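Local coordinates for protein diaminopimelate decarboxylase (Helicobacter pylori, PDB 2QGH) that catalyses the pyridoxal-phosphate-dependent decarboxylation of meso-diaminopimelate to L-lysine, the last step of lysine biosynthesis, at residues L60-L65 against T275-P280; A64-S69 against G83-S88; S201-I206 against F239-G244. All blocks are in the same frame, centred on the assembly; numbering follows the deposited sequence.

Contact 1: residues L60-L65 against T275-P280. With PLP (pyridoxal-5'-phosphate), chain B.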
loop_
_atom_site.group_PDB
_atom_site.type_symbol
_atom_site.label_atom_id
_atom_site.label_comp_id
_atom_site.label_asym_id
_atom_site.label_seq_id
_atom_site.Cartn_x
_atom_site.Cartn_y
_atom_site.Cartn_z
ATOM N N LEU A 60 0.290 31.773 4.823
ATOM C CA LEU A 60 -0.812 30.834 4.685
ATOM C C LEU A 60 -0.296 29.424 4.910
ATOM O O LEU A 60 0.640 28.986 4.235
ATOM C CB LEU A 60 -1.432 30.934 3.286
ATOM C CG LEU A 60 -2.610 29.988 3.001
ATOM C CD1 LEU A 60 -3.746 30.236 4.009
ATOM C CD2 LEU A 60 -3.091 30.201 1.578
ATOM N N ILE A 61 -0.899 28.720 5.864
ATOM C CA ILE A 61 -0.492 27.353 6.157
ATOM C C ILE A 61 -1.446 26.367 5.483
ATOM O O ILE A 61 -2.575 26.177 5.919
ATOM C CB ILE A 61 -0.462 27.100 7.670
ATOM C CG1 ILE A 61 0.429 28.147 8.339
ATOM C CG2 ILE A 61 0.081 25.703 7.960
ATOM C CD1 ILE A 61 1.823 28.241 7.715
ATOM N N CYS A 62 -0.983 25.754 4.401
ATOM C CA CYS A 62 -1.803 24.807 3.664
ATOM C C CYS A 62 -1.486 23.379 4.042
ATOM O O CYS A 62 -0.523 22.792 3.546
ATOM C CB CYS A 62 -1.607 24.990 2.163
ATOM S SG CYS A 62 -2.188 26.574 1.544
ATOM N N TYR A 63 -2.310 22.825 4.925
ATOM C CA TYR A 63 -2.140 21.456 5.380
ATOM C C TYR A 63 -2.128 20.463 4.207
ATOM O O TYR A 63 -3.045 20.431 3.391
ATOM C CB TYR A 63 -3.262 21.107 6.360
ATOM C CG TYR A 63 -3.286 19.656 6.740
ATOM C CD1 TYR A 63 -2.203 19.075 7.401
ATOM C CD2 TYR A 63 -4.363 18.847 6.396
ATOM C CE1 TYR A 63 -2.188 17.730 7.702
ATOM C CE2 TYR A 63 -4.359 17.494 6.691
ATOM C CZ TYR A 63 -3.267 16.943 7.342
ATOM O OH TYR A 63 -3.241 15.601 7.619
ATOM N N ALA A 64 -1.070 19.666 4.114
ATOM C CA ALA A 64 -0.958 18.684 3.042
ATOM C C ALA A 64 -1.830 17.472 3.384
ATOM O O ALA A 64 -1.454 16.641 4.214
ATOM C CB ALA A 64 0.497 18.270 2.873
ATOM N N LEU A 65 -2.994 17.389 2.741
ATOM C CA LEU A 65 -3.956 16.309 2.981
ATOM C C LEU A 65 -3.397 14.898 2.851
ATOM O O LEU A 65 -3.791 13.999 3.592
ATOM C CB LEU A 65 -5.181 16.474 2.071
ATOM C CG LEU A 65 -6.275 17.437 2.567
ATOM C CD1 LEU A 65 -5.686 18.817 2.812
ATOM C CD2 LEU A 65 -7.411 17.512 1.547
ATOM N N THR A 275 3.692 36.887 0.350
ATOM C CA THR A 275 3.001 36.114 1.370
ATOM C C THR A 275 3.649 34.737 1.379
ATOM O O THR A 275 3.676 34.045 0.360
ATOM C CB THR A 275 1.499 35.961 1.053
ATOM O OG1 THR A 275 0.870 37.249 1.078
ATOM C CG2 THR A 275 0.826 35.040 2.084
ATOM N N ILE A 276 4.186 34.340 2.524
ATOM C CA ILE A 276 4.827 33.046 2.599
ATOM C C ILE A 276 3.784 31.952 2.806
ATOM O O ILE A 276 2.821 32.122 3.552
ATOM C CB ILE A 276 5.939 33.046 3.712
ATOM C CG1 ILE A 276 6.381 31.620 4.052
ATOM C CG2 ILE A 276 5.457 33.800 4.939
ATOM C CD1 ILE A 276 5.444 30.885 4.973
ATOM N N ILE A 277 3.963 30.844 2.094
ATOM C CA ILE A 277 3.062 29.705 2.195
ATOM C C ILE A 277 3.847 28.469 2.606
ATOM O O ILE A 277 4.929 28.191 2.070
ATOM C CB ILE A 277 2.365 29.372 0.847
ATOM C CG1 ILE A 277 1.424 30.501 0.419
ATOM C CG2 ILE A 277 1.577 28.076 0.987
ATOM C CD1 ILE A 277 0.664 30.196 -0.875
ATOM N N CYS A 278 3.296 27.731 3.561
ATOM C CA CYS A 278 3.920 26.499 4.020
ATOM C C CYS A 278 2.899 25.390 3.802
ATOM O O CYS A 278 1.697 25.583 4.004
ATOM C CB CYS A 278 4.281 26.585 5.505
ATOM S SG CYS A 278 5.491 27.861 5.943
ATOM N N GLU A 279 3.384 24.229 3.387
ATOM C CA GLU A 279 2.518 23.089 3.144
ATOM C C GLU A 279 2.863 21.919 4.085
ATOM O O GLU A 279 3.137 20.806 3.637
ATOM C CB GLU A 279 2.652 22.668 1.682
ATOM C CG GLU A 279 2.471 23.832 0.714
ATOM C CD GLU A 279 2.652 23.428 -0.732
ATOM O OE1 GLU A 279 3.480 22.534 -1.002
ATOM O OE2 GLU A 279 1.984 24.015 -1.605
ATOM N N PRO A 280 2.841 22.164 5.409
ATOM C CA PRO A 280 3.157 21.110 6.375
ATOM C C PRO A 280 2.127 19.981 6.380
ATOM O O PRO A 280 0.918 20.218 6.295
ATOM C CB PRO A 280 3.183 21.864 7.696
ATOM C CG PRO A 280 2.086 22.855 7.510
ATOM C CD PRO A 280 2.361 23.373 6.102
HETATM N N1 PLP B . 3.805 19.800 -0.244
HETATM C C2 PLP B . 4.138 18.996 -1.354
HETATM C C2A PLP B . 4.095 19.550 -2.724
HETATM C C3 PLP B . 4.494 17.610 -1.111
HETATM O O3 PLP B . 4.813 16.772 -2.162
HETATM C C4 PLP B . 4.517 17.099 0.186
HETATM C C4A PLP B . 5.152 15.760 0.326
HETATM C C5 PLP B . 4.170 17.902 1.282
HETATM C C6 PLP B . 3.834 19.292 1.063
HETATM C C5A PLP B . 3.917 17.440 2.653
HETATM O O4P PLP B . 5.150 17.285 3.318
HETATM P P PLP B . 5.221 16.808 4.700
HETATM O O1P PLP B . 4.183 15.757 5.201
HETATM O O2P PLP B . 5.099 18.148 5.550
HETATM O O3P PLP B . 6.644 16.142 4.842
#
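I61 meets the other strand with both its branches: with chi1 at -55°, CG1 stands anti to the carbonyl carbon and CG2 anti to the backbone N. CD1, at the end of the first branch, packs 3.7 Å from C278 CB, while CG2 comes 3.5 Å from P280 CG, the isoleucine and the pyrrolidine ring crossing at about a right angle. E279 likewise has CG anti to its carbonyl carbon and then runs extended, which carries OE1 to 2.9 Å from N1 of PLP; H203 hydrogen-bonds to the same OE1. A64 CB lies 3.5 Å from C5A of the cofactor. Between these two sets of side chains the backbones run parallel. L60 takes a bond from C278 N on its O and gives one to I276 O, and C62 N donates to C278 O at 2.7 Å. A64 N ends the series on P280 O at 3.0 Å, well above that carbonyl's plane, just where the strands give way to pocket loops. This seam closes the eight-stranded parallel barrel, joining its first and last strands: strand 83-86 continues the sheet beyond 59-64, strand 239-241 lies next to 275-278, and the Y63 ring packs outward on helix 71-79.

Contact 2: residues A64-S69 against G83-S88. With PLP (pyridoxal-5'-phosphate), chain B.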
loop_
_atom_site.group_PDB
_atom_site.type_symbol
_atom_site.label_atom_id
_atom_site.label_comp_id
_atom_site.label_asym_id
_atom_site.label_seq_id
_atom_site.Cartn_x
_atom_site.Cartn_y
_atom_site.Cartn_z
ATOM N N ALA A 64 -1.070 19.666 4.114
ATOM C CA ALA A 64 -0.958 18.684 3.042
ATOM C C ALA A 64 -1.830 17.472 3.384
ATOM O O ALA A 64 -1.454 16.641 4.214
ATOM C CB ALA A 64 0.497 18.270 2.873
ATOM N N LEU A 65 -2.994 17.389 2.741
ATOM C CA LEU A 65 -3.956 16.309 2.981
ATOM C C LEU A 65 -3.397 14.898 2.851
ATOM O O LEU A 65 -3.791 13.999 3.592
ATOM C CB LEU A 65 -5.181 16.474 2.071
ATOM C CG LEU A 65 -6.275 17.437 2.567
ATOM C CD1 LEU A 65 -5.686 18.817 2.812
ATOM C CD2 LEU A 65 -7.411 17.512 1.547
ATOM N N LYS A 66 -2.482 14.707 1.911
ATOM C CA LYS A 66 -1.860 13.406 1.715
ATOM C C LYS A 66 -1.422 12.799 3.050
ATOM O O LYS A 66 -1.416 11.582 3.204
ATOM C CB LYS A 66 -0.652 13.551 0.793
ATOM C CG LYS A 66 0.386 14.544 1.301
ATOM C CD LYS A 66 1.487 14.755 0.287
ATOM C CE LYS A 66 0.933 15.374 -0.992
ATOM N NZ LYS A 66 0.340 16.718 -0.744
ATOM N N ALA A 67 -1.056 13.636 4.020
ATOM C CA ALA A 67 -0.633 13.123 5.327
ATOM C C ALA A 67 -1.787 12.379 5.994
ATOM O O ALA A 67 -1.633 11.243 6.449
ATOM C CB ALA A 67 -0.161 14.262 6.222
ATOM N N ASN A 68 -2.944 13.035 6.043
ATOM C CA ASN A 68 -4.151 12.468 6.629
ATOM C C ASN A 68 -5.314 13.349 6.191
ATOM O O ASN A 68 -5.363 14.527 6.529
ATOM C CB ASN A 68 -4.064 12.449 8.157
ATOM C CG ASN A 68 -5.074 11.503 8.778
ATOM O OD1 ASN A 68 -6.234 11.488 8.387
ATOM N ND2 ASN A 68 -4.635 10.710 9.745
ATOM N N SER A 69 -6.241 12.768 5.437
ATOM C CA SER A 69 -7.387 13.495 4.902
ATOM C C SER A 69 -8.713 13.217 5.596
ATOM O O SER A 69 -9.768 13.566 5.055
ATOM C CB SER A 69 -7.560 13.173 3.417
ATOM O OG SER A 69 -6.426 13.572 2.681
ATOM N N GLY A 83 -5.540 26.231 5.564
ATOM C CA GLY A 83 -5.613 26.121 4.124
ATOM C C GLY A 83 -5.449 24.654 3.798
ATOM O O GLY A 83 -5.448 23.823 4.703
ATOM N N ALA A 84 -5.305 24.322 2.523
ATOM C CA ALA A 84 -5.137 22.925 2.136
ATOM C C ALA A 84 -4.260 22.744 0.909
ATOM O O ALA A 84 -4.448 23.411 -0.102
ATOM C CB ALA A 84 -6.503 22.287 1.889
ATOM N N ASP A 85 -3.279 21.857 1.013
ATOM C CA ASP A 85 -2.410 21.552 -0.122
ATOM C C ASP A 85 -2.951 20.225 -0.641
ATOM O O ASP A 85 -2.867 19.203 0.038
ATOM C CB ASP A 85 -0.957 21.403 0.323
ATOM C CG ASP A 85 -0.109 20.664 -0.694
ATOM O OD1 ASP A 85 -0.178 21.000 -1.898
ATOM O OD2 ASP A 85 0.637 19.745 -0.284
ATOM N N CYS A 86 -3.532 20.265 -1.834
ATOM C CA CYS A 86 -4.138 19.089 -2.445
ATOM C C CYS A 86 -3.370 18.590 -3.659
ATOM O O CYS A 86 -2.672 19.364 -4.322
ATOM C CB CYS A 86 -5.576 19.421 -2.834
ATOM S SG CYS A 86 -6.564 20.008 -1.424
ATOM N N VAL A 87 -3.497 17.298 -3.952
ATOM C CA VAL A 87 -2.803 16.723 -5.099
ATOM C C VAL A 87 -3.769 15.975 -6.016
ATOM O O VAL A 87 -3.352 15.304 -6.960
ATOM C CB VAL A 87 -1.636 15.784 -4.637
ATOM C CG1 VAL A 87 -2.192 14.489 -3.999
ATOM C CG2 VAL A 87 -0.718 15.479 -5.808
ATOM N N SER A 88 -5.064 16.110 -5.751
ATOM C CA SER A 88 -6.086 15.444 -6.561
ATOM C C SER A 88 -7.444 16.094 -6.360
ATOM O O SER A 88 -7.673 16.769 -5.358
ATOM C CB SER A 88 -6.200 13.969 -6.176
ATOM O OG SER A 88 -6.788 13.828 -4.891
HETATM N N1 PLP B . 3.805 19.800 -0.244
HETATM C C2 PLP B . 4.138 18.996 -1.354
HETATM C C2A PLP B . 4.095 19.550 -2.724
HETATM C C3 PLP B . 4.494 17.610 -1.111
HETATM O O3 PLP B . 4.813 16.772 -2.162
HETATM C C4 PLP B . 4.517 17.099 0.186
HETATM C C4A PLP B . 5.152 15.760 0.326
HETATM C C5 PLP B . 4.170 17.902 1.282
HETATM C C6 PLP B . 3.834 19.292 1.063
HETATM C C5A PLP B . 3.917 17.440 2.653
HETATM O O4P PLP B . 5.150 17.285 3.318
HETATM P P PLP B . 5.221 16.808 4.700
HETATM O O1P PLP B . 4.183 15.757 5.201
HETATM O O2P PLP B . 5.099 18.148 5.550
HETATM O O3P PLP B . 6.644 16.142 4.842
HETATM O O HOH W 1 -2.171 16.666 -0.431
#
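D85 and K66 meet around a flat carboxylate: K66 NZ approaches OD2 from one side of the carboxylate plane, and N1 of PLP lies off the other side. K66 NZ to D85 OD2 is 3.1 Å, a salt bridge whose hydrogen bond is weak, and D85 OD2 to PLP N1 is 3.2 Å. The pyridine ring has its own two sides: D85 OD2 stands over its N1 end, and K66 CD lies 3.8 Å from C4 over the same face, while H205 covers the opposite one. K66 gets there by a coiled route. Its CG sits between the backbone N and the carbonyl carbon (chi1 57°), and bends at chi3 and chi4 turn the ammonium back toward strand 83-86, leaving NZ 5.0 Å from C4A of PLP. K66 is probably the lysine that, in fold-type III decarboxylases, carries the cofactor as an internal aldimine; the separation would be consistent with a product complex, and the bound lysine does touch K66. A64 and D85 form a parallel bridge between the first two barrel strands, joined through helix 71-79 as a beta-alpha-beta unit. Just past it L65 N donates to D85 O at 3.3 Å. A water also donates to D85 O and accepts from K66 N, so one carbonyl ties strand to loop twice. On the outer side of the pair, L65 spreads its methyls over the second strand, CD1 3.7 Å from A84 CB and CD2 4.0 Å from C86 SG. At the far end S88 OG caps helix 89-97 at E91 N and bonds to N387 O of the second subunit, whose C349 also packs on K66.

Contact 3: residues S201-I206 against F239-G244; sequences SVHFHI and FFDVGG. With PLP (pyridoxal-5'-phosphate), chain B.
F239 sits beside S201 on the next strand of the barrel wall, with F239 CB 3.6 Å from S201 CB, and V202 N gives F239 O a weak bond. At F240 the side chain turns to the other face of the sheet, where CE2 reaches 4.0 Å from F204 CE1 at the edge of that ring; helix 213-232 covers this pair as the helix of the beta-alpha-beta unit. D241 is tied at both ends of its backbone: N donates to V202 O and O accepts from F204 N, each at 3.0 Å. Its carboxylate runs alongside the imidazole of H203, whose NE2 is engaged by E279; the two groups point the same way but with their planes 69° apart. OD1 turns back to receive G243 N at 2.9 Å, an Asx turn. V242 sets its CA over one face of F204, a CH-pi contact 4.0 Å from the ring centroid. G243, with phi at 68°, brings its CA to the edge of the H205 ring, and G244 N donates to H205 ND1 at 3.1 Å, close to the imidazole plane. That bond probably helps fix the rotation of H205, which lies flat over the pyridine of PLP. Because ND1 is spent as an acceptor for a backbone N-H, NE2 is the ring nitrogen turned to the reactive end of the cofactor, 3.3 Å from C4A.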
loop_
_atom_site.group_PDB
_atom_site.type_symbol
_atom_site.label_atom_id
_atom_site.label_comp_id
_atom_site.label_asym_id
_atom_site.label_seq_id
_atom_site.Cartn_x
_atom_site.Cartn_y
_atom_site.Cartn_z
ATOM N N SER A 201 2.676 32.960 -8.143
ATOM C CA SER A 201 3.455 32.344 -7.098
ATOM C C SER A 201 4.618 31.494 -7.577
ATOM O O SER A 201 4.605 30.992 -8.700
ATOM C CB SER A 201 2.513 31.487 -6.250
ATOM O OG SER A 201 3.226 30.601 -5.414
ATOM N N VAL A 202 5.637 31.364 -6.728
ATOM C CA VAL A 202 6.783 30.509 -7.029
ATOM C C VAL A 202 6.659 29.455 -5.955
ATOM O O VAL A 202 6.207 29.755 -4.846
ATOM C CB VAL A 202 8.163 31.173 -6.810
ATOM C CG1 VAL A 202 9.033 30.910 -8.009
ATOM C CG2 VAL A 202 8.026 32.647 -6.533
ATOM N N HIS A 203 7.069 28.233 -6.255
ATOM C CA HIS A 203 6.961 27.174 -5.263
ATOM C C HIS A 203 8.100 26.160 -5.331
ATOM O O HIS A 203 8.744 26.001 -6.368
ATOM C CB HIS A 203 5.594 26.489 -5.439
ATOM C CG HIS A 203 5.463 25.178 -4.727
ATOM N ND1 HIS A 203 6.090 24.030 -5.159
ATOM C CD2 HIS A 203 4.758 24.830 -3.623
ATOM C CE1 HIS A 203 5.778 23.031 -4.355
ATOM N NE2 HIS A 203 4.973 23.489 -3.415
ATOM N N PHE A 204 8.366 25.500 -4.209
ATOM C CA PHE A 204 9.382 24.458 -4.168
ATOM C C PHE A 204 9.142 23.528 -2.987
ATOM O O PHE A 204 8.624 23.938 -1.942
ATOM C CB PHE A 204 10.802 25.040 -4.093
ATOM C CG PHE A 204 11.169 25.619 -2.747
ATOM C CD1 PHE A 204 11.139 26.996 -2.531
ATOM C CD2 PHE A 204 11.577 24.788 -1.701
ATOM C CE1 PHE A 204 11.513 27.531 -1.301
ATOM C CE2 PHE A 204 11.948 25.317 -0.475
ATOM C CZ PHE A 204 11.917 26.697 -0.273
ATOM N N HIS A 205 9.497 22.265 -3.176
ATOM C CA HIS A 205 9.363 21.257 -2.133
ATOM C C HIS A 205 10.474 20.248 -2.387
ATOM O O HIS A 205 10.387 19.453 -3.323
ATOM C CB HIS A 205 8.004 20.566 -2.208
ATOM C CG HIS A 205 7.805 19.550 -1.132
ATOM N ND1 HIS A 205 7.518 19.896 0.170
ATOM C CD2 HIS A 205 7.958 18.205 -1.139
ATOM C CE1 HIS A 205 7.504 18.809 0.920
ATOM N NE2 HIS A 205 7.768 17.769 0.150
ATOM N N ILE A 206 11.513 20.281 -1.556
ATOM C CA ILE A 206 12.663 19.400 -1.746
ATOM C C ILE A 206 12.656 18.011 -1.109
ATOM O O ILE A 206 13.553 17.206 -1.388
ATOM C CB ILE A 206 13.979 20.110 -1.326
ATOM C CG1 ILE A 206 13.925 20.508 0.148
ATOM C CG2 ILE A 206 14.200 21.338 -2.193
ATOM C CD1 ILE A 206 15.252 20.989 0.706
ATOM N N PHE A 239 2.905 35.365 -3.868
ATOM C CA PHE A 239 3.175 34.273 -2.928
ATOM C C PHE A 239 4.547 33.611 -3.110
ATOM O O PHE A 239 5.099 33.560 -4.213
ATOM C CB PHE A 239 2.113 33.172 -3.071
ATOM C CG PHE A 239 0.697 33.656 -2.943
ATOM C CD1 PHE A 239 0.120 33.845 -1.693
ATOM C CD2 PHE A 239 -0.072 33.892 -4.074
ATOM C CE1 PHE A 239 -1.205 34.259 -1.574
ATOM C CE2 PHE A 239 -1.396 34.305 -3.964
ATOM C CZ PHE A 239 -1.963 34.487 -2.706
ATOM N N PHE A 240 5.073 33.080 -2.013
ATOM C CA PHE A 240 6.349 32.375 -2.007
ATOM C C PHE A 240 6.054 31.096 -1.212
ATOM O O PHE A 240 5.904 31.134 0.017
ATOM C CB PHE A 240 7.421 33.210 -1.296
ATOM C CG PHE A 240 8.826 32.672 -1.466
ATOM C CD1 PHE A 240 9.550 32.940 -2.623
ATOM C CD2 PHE A 240 9.415 31.896 -0.466
ATOM C CE1 PHE A 240 10.841 32.450 -2.788
ATOM C CE2 PHE A 240 10.708 31.397 -0.620
ATOM C CZ PHE A 240 11.422 31.676 -1.785
ATOM N N ASP A 241 5.967 29.970 -1.910
ATOM C CA ASP A 241 5.638 28.705 -1.272
ATOM C C ASP A 241 6.833 27.794 -1.015
ATOM O O ASP A 241 7.471 27.321 -1.949
ATOM C CB ASP A 241 4.618 27.966 -2.135
ATOM C CG ASP A 241 3.787 26.991 -1.344
ATOM O OD1 ASP A 241 4.340 26.329 -0.441
ATOM O OD2 ASP A 241 2.579 26.884 -1.635
ATOM N N VAL A 242 7.104 27.518 0.258
ATOM C CA VAL A 242 8.225 26.668 0.646
ATOM C C VAL A 242 7.866 25.186 0.805
ATOM O O VAL A 242 8.729 24.370 1.135
ATOM C CB VAL A 242 8.854 27.146 1.974
ATOM C CG1 VAL A 242 9.264 28.608 1.869
ATOM C CG2 VAL A 242 7.879 26.946 3.103
ATOM N N GLY A 243 6.601 24.841 0.566
ATOM C CA GLY A 243 6.171 23.459 0.705
ATOM C C GLY A 243 6.180 22.984 2.149
ATOM O O GLY A 243 6.090 23.788 3.080
ATOM N N GLY A 244 6.269 21.673 2.340
ATOM C CA GLY A 244 6.311 21.117 3.683
ATOM C C GLY A 244 7.657 20.444 3.870
ATOM O O GLY A 244 8.678 20.992 3.455
HETATM N N1 PLP B . 3.805 19.800 -0.244
HETATM C C2 PLP B . 4.138 18.996 -1.354
HETATM C C2A PLP B . 4.095 19.550 -2.724
HETATM C C3 PLP B . 4.494 17.610 -1.111
HETATM O O3 PLP B . 4.813 16.772 -2.162
HETATM C C4 PLP B . 4.517 17.099 0.186
HETATM C C4A PLP B . 5.152 15.760 0.326
HETATM C C5 PLP B . 4.170 17.902 1.282
HETATM C C6 PLP B . 3.834 19.292 1.063
HETATM C C5A PLP B . 3.917 17.440 2.653
HETATM O O4P PLP B . 5.150 17.285 3.318
HETATM P P PLP B . 5.221 16.808 4.700
HETATM O O1P PLP B . 4.183 15.757 5.201
HETATM O O2P PLP B . 5.099 18.148 5.550
HETATM O O3P PLP B . 6.644 16.142 4.842
#

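Overall arrangement
The three contacts are seams of one closed parallel barrel, and their C-terminal ends meet at PLP. Contact 1, joining the first and last strands, lies between the others: its centre is about 10 Å from that of contact 2 and 9 Å from that of contact 3. It shares A64 and L65 with contact 2, and Y63 OH bonds to N68 O at 2.6 Å. Toward contact 3, E279 N reaches G243 O at 2.8 Å. Contacts 2 and 3 do not touch, their nearest atoms being about 6 Å apart; the pyridine ring lies between K66 and H205. E279 of contact 1 approaches N1, while D85 of contact 2 stands over it; G245, G281 and R282 also hydrogen-bond to the cofactor.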